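Local structure of putative sugar binding protein (Bacteroides vulgatus ATCC 8482, 3KEZ) at residues D176-N179 against S180-L184; E214-T217 against M218-A222. The protein probably binds sugars at the cell outer membrane as a calcium-containing member of the SusD family of nutrient-binding proteins. All blocks are in the same frame, centred on the assembly; numbering follows the deposited sequence.

Contact 1 of 2, residues D176-N179 against S180-L184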
loop_
_atom_site.group_PDB
_atom_site.type_symbol
_atom_site.label_atom_id
_atom_site.label_comp_id
_atom_site.label_asym_id
_atom_site.label_seq_id
_atom_site.Cartn_x
_atom_site.Cartn_y
_atom_site.Cartn_z
ATOM N N ASP A 176 -9.968 -4.964 -13.551
ATOM C CA ASP A 176 -8.567 -5.205 -13.897
ATOM C C ASP A 176 -7.966 -6.268 -12.989
ATOM O O ASP A 176 -7.386 -7.252 -13.446
ATOM C CB ASP A 176 -7.749 -3.898 -13.773
ATOM C CG ASP A 176 -7.983 -2.928 -14.927
ATOM O OD1 ASP A 176 -8.682 -3.304 -15.911
ATOM O OD2 ASP A 176 -7.434 -1.783 -14.858
ATOM N N LEU A 177 -8.148 -6.089 -11.686
ATOM C CA LEU A 177 -7.527 -7.019 -10.728
ATOM C C LEU A 177 -8.095 -8.415 -10.825
ATOM O O LEU A 177 -7.348 -9.405 -10.807
ATOM C CB LEU A 177 -7.564 -6.469 -9.298
ATOM C CG LEU A 177 -6.514 -5.442 -8.907
ATOM C CD1 LEU A 177 -6.898 -4.667 -7.611
ATOM C CD2 LEU A 177 -5.097 -6.090 -8.762
ATOM N N LYS A 178 -9.408 -8.524 -10.951
ATOM C CA LYS A 178 -10.017 -9.835 -11.051
ATOM C C LYS A 178 -9.485 -10.600 -12.257
ATOM O O LYS A 178 -9.157 -11.783 -12.189
ATOM C CB LYS A 178 -11.533 -9.674 -11.166
ATOM C CG LYS A 178 -12.296 -10.971 -10.985
ATOM C CD LYS A 178 -13.785 -10.708 -10.790
ATOM C CE LYS A 178 -14.556 -12.033 -10.902
ATOM N NZ LYS A 178 -14.134 -13.049 -9.847
ATOM N N ASN A 179 -9.446 -9.904 -13.377
ATOM C CA ASN A 179 -8.915 -10.451 -14.609
ATOM C C ASN A 179 -7.448 -10.819 -14.487
ATOM O O ASN A 179 -7.041 -11.849 -15.008
ATOM C CB ASN A 179 -9.115 -9.444 -15.728
ATOM C CG ASN A 179 -10.529 -9.454 -16.247
ATOM O OD1 ASN A 179 -11.080 -10.517 -16.530
ATOM N ND2 ASN A 179 -11.132 -8.282 -16.373
ATOM N N SER A 180 -6.666 -9.997 -13.788
ATOM C CA SER A 180 -5.253 -10.311 -13.557
ATOM C C SER A 180 -5.086 -11.610 -12.769
ATOM O O SER A 180 -4.140 -12.342 -13.003
ATOM C CB SER A 180 -4.528 -9.171 -12.842
ATOM O OG SER A 180 -4.776 -9.146 -11.414
ATOM N N THR A 181 -6.023 -11.914 -11.864
ATOM C CA THR A 181 -5.902 -13.145 -11.016
ATOM C C THR A 181 -6.123 -14.419 -11.828
ATOM O O THR A 181 -5.748 -15.497 -11.400
ATOM C CB THR A 181 -6.887 -13.181 -9.850
ATOM O OG1 THR A 181 -8.228 -13.199 -10.349
ATOM C CG2 THR A 181 -6.698 -11.993 -8.890
ATOM N N GLU A 182 -6.739 -14.271 -13.000
ATOM C CA GLU A 182 -6.989 -15.362 -13.877
ATOM C C GLU A 182 -5.884 -15.537 -14.926
ATOM O O GLU A 182 -5.863 -16.543 -15.630
ATOM C CB GLU A 182 -8.304 -15.116 -14.588
ATOM C CG GLU A 182 -9.544 -15.104 -13.682
ATOM C CD GLU A 182 -10.731 -14.334 -14.297
ATOM O OE1 GLU A 182 -10.672 -13.928 -15.478
ATOM O OE2 GLU A 182 -11.738 -14.117 -13.589
ATOM N N LEU A 183 -5.014 -14.533 -15.055
ATOM C CA LEU A 183 -3.985 -14.502 -16.079
ATOM C C LEU A 183 -2.554 -14.653 -15.534
ATOM O O LEU A 183 -1.709 -15.301 -16.150
ATOM C CB LEU A 183 -4.122 -13.203 -16.875
ATOM C CG LEU A 183 -5.316 -13.061 -17.815
ATOM C CD1 LEU A 183 -5.326 -11.693 -18.426
ATOM C CD2 LEU A 183 -5.306 -14.125 -18.887
ATOM N N LEU A 184 -2.293 -14.035 -14.385
ATOM C CA LEU A 184 -0.994 -14.060 -13.754
ATOM C C LEU A 184 -0.567 -15.448 -13.335
ATOM O O LEU A 184 -1.373 -16.271 -12.875
ATOM C CB LEU A 184 -1.012 -13.190 -12.495
ATOM C CG LEU A 184 -0.990 -11.686 -12.657
ATOM C CD1 LEU A 184 -1.595 -11.009 -11.427
ATOM C CD2 LEU A 184 0.436 -11.240 -12.907
HETATM O O HOH W 1 -11.962 -15.019 -10.563
#
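Both hydroxyls, Ser180 OG (chi1 79°) and Thr181 OG1 (chi1 63°), sit between their own backbone N and carbonyl carbon, and that rotation folds each back onto a carbonyl three residues earlier in the last turns of the helix 166-183. Ser180 OG donates to Leu177 O at 2.7 Å, standing at a C=O...OG angle of 120°, and the ordinary i to i+4 bond from Thr181 N, 3.0 Å from Leu177 O, ends on the same oxygen. Two donors therefore grip that one carbonyl. Thr181 OG1 donates in the same way to Lys178 O, 2.5 Å away, where Thr181 N adds only a weak bond. Thr181 CG2 comes to 3.3 Å from Leu177 O, and the threonine side chain packs on Met199 of the helix 195-209. A valine here would probably leave Lys178 O, within this turn, with little beyond the weak bond from Thr181 N. Glu182 N makes an i+3 bond to Asn179 O from above the carbonyl plane, while Ser180 O takes both Leu183 N and Leu184 N. On the inner face, Asp176 forms a salt bridge with Arg123 of the helix 109-134, and Ser180 packs on Ala121. On the exposed side, Lys178 NZ and Glu182 OE2 stand 4.6 Å apart, too far for a salt bridge; a single water links them, accepting from Lys178 NZ at 3.0 Å and donating to Glu182 OE2 at 3.2 Å.

Contact 2 of 2, residues E214-T217 against M218-A222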
loop_
_atom_site.group_PDB
_atom_site.type_symbol
_atom_site.label_atom_id
_atom_site.label_comp_id
_atom_site.label_asym_id
_atom_site.label_seq_id
_atom_site.Cartn_x
_atom_site.Cartn_y
_atom_site.Cartn_z
ATOM N N GLU A 214 -16.748 -11.289 -1.140
ATOM C CA GLU A 214 -15.753 -11.318 -2.191
ATOM C C GLU A 214 -14.352 -11.036 -1.584
ATOM O O GLU A 214 -13.360 -11.676 -1.975
ATOM C CB GLU A 214 -16.111 -10.261 -3.254
ATOM C CG GLU A 214 -17.413 -10.559 -4.026
ATOM C CD GLU A 214 -18.720 -10.067 -3.349
ATOM O OE1 GLU A 214 -18.738 -9.571 -2.178
ATOM O OE2 GLU A 214 -19.780 -10.203 -4.010
ATOM N N ALA A 215 -14.266 -10.095 -0.639
ATOM C CA ALA A 215 -13.014 -9.883 0.084
ATOM C C ALA A 215 -12.532 -11.222 0.704
ATOM O O ALA A 215 -11.368 -11.589 0.581
ATOM C CB ALA A 215 -13.163 -8.869 1.154
ATOM N N LEU A 216 -13.447 -11.937 1.359
ATOM C CA LEU A 216 -13.088 -13.148 2.085
ATOM C C LEU A 216 -12.616 -14.234 1.164
ATOM O O LEU A 216 -11.576 -14.874 1.413
ATOM C CB LEU A 216 -14.264 -13.674 2.875
ATOM C CG LEU A 216 -13.977 -14.930 3.712
ATOM C CD1 LEU A 216 -12.893 -14.684 4.768
ATOM C CD2 LEU A 216 -15.282 -15.382 4.408
ATOM N N THR A 217 -13.354 -14.438 0.073
ATOM C CA THR A 217 -12.973 -15.456 -0.902
ATOM C C THR A 217 -11.600 -15.189 -1.460
ATOM O O THR A 217 -10.769 -16.122 -1.577
ATOM C CB THR A 217 -13.985 -15.571 -2.045
ATOM O OG1 THR A 217 -15.227 -15.931 -1.458
ATOM C CG2 THR A 217 -13.550 -16.658 -3.119
HETATM N N MSE A 218 -11.347 -13.943 -1.824
HETATM C CA MSE A 218 -10.048 -13.635 -2.455
HETATM C C MSE A 218 -8.882 -13.763 -1.436
HETATM O O MSE A 218 -7.805 -14.258 -1.805
HETATM C CB MSE A 218 -10.015 -12.249 -3.106
HETATM C CG MSE A 218 -10.726 -12.126 -4.413
HETATM SE SE MSE A 218 -9.829 -13.161 -5.805
HETATM C CE MSE A 218 -11.310 -13.171 -7.036
ATOM N N ALA A 219 -9.083 -13.306 -0.192
ATOM C CA ALA A 219 -8.023 -13.422 0.838
ATOM C C ALA A 219 -7.712 -14.877 1.156
ATOM O O ALA A 219 -6.524 -15.288 1.209
ATOM C CB ALA A 219 -8.394 -12.640 2.095
ATOM N N GLU A 220 -8.761 -15.688 1.295
ATOM C CA GLU A 220 -8.587 -17.091 1.598
ATOM C C GLU A 220 -7.869 -17.825 0.463
ATOM O O GLU A 220 -7.032 -18.668 0.721
ATOM C CB GLU A 220 -9.926 -17.796 1.908
ATOM C CG GLU A 220 -10.507 -17.383 3.233
ATOM C CD GLU A 220 -11.578 -18.371 3.765
ATOM O OE1 GLU A 220 -12.755 -18.238 3.380
ATOM O OE2 GLU A 220 -11.254 -19.223 4.623
ATOM N N ASN A 221 -8.218 -17.521 -0.777
ATOM C CA ASN A 221 -7.571 -18.165 -1.923
ATOM C C ASN A 221 -6.141 -17.664 -2.115
ATOM O O ASN A 221 -5.264 -18.439 -2.492
ATOM C CB ASN A 221 -8.416 -17.976 -3.194
ATOM C CG ASN A 221 -9.706 -18.801 -3.155
ATOM O OD1 ASN A 221 -9.745 -19.893 -2.587
ATOM N ND2 ASN A 221 -10.729 -18.308 -3.793
ATOM N N ALA A 222 -5.904 -16.388 -1.806
ATOM C CA ALA A 222 -4.544 -15.823 -1.869
ATOM C C ALA A 222 -3.629 -16.603 -0.926
ATOM O O ALA A 222 -2.479 -16.946 -1.281
ATOM C CB ALA A 222 -4.536 -14.370 -1.487
#
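Glu220 reaches back over Leu216, one turn earlier, and its side chain can be followed atom by atom. Glu220 CB starts 3.4 Å from Leu216 O, the carbonyl that also accepts the backbone bond from Glu220 N. With chi1 at -71°, CG stays beside the backbone N and close to that same oxygen, while 3.9 Å separates Glu220 CG from Leu216 CD1. CD then passes by the leucine branch, and Glu220 OE1 ends 3.5 Å from Leu216 CG. The leucine, its own CG anti to the backbone N (chi1 -178°), crosses the glutamate at an angle, its branch point and both methyls gathered at Glu220 OE1. This is regular alpha-helix, part of the helix 212-229 in the helical, TPR-related part of this SusD-family fold, with every i to i+4 backbone bond of the turn in place. The carboxylate finds its polar partners outside: OE1 in a salt bridge with Lys356, OE2 in a hydrogen bond with Tyr360. On the inward face Ala215 and Ala219 pack on Ala347 and Ala344 of the helix 337-350. The Thr217 and Asn221 side chains run alongside each other in one direction, and Thr217 CG2 touches Asn221 ND2 at 3.3 Å while Thr217 OG1 is hydrogen-bonded to Asn213 O, one turn earlier.

In the fold
Contact 1 comes first along the chain, near the end of the helix 166-183; contact 2 follows within the helix 212-229, with the helix 195-209 between them in sequence. That helix also joins them in space, since side chains of both contacts pack on it. Their centres are about 14 Å apart, each about 18 Å from the centre of the chain and on the same side of it. They also touch directly, Lys178 NZ packing 4.0 Å from Met218 CE, the methyl of a selenomethionine. Contact 1 also lies against the helix 109-134 and contact 2 against the helix 337-350, so the packing of these helices runs through both, away from the calcium site.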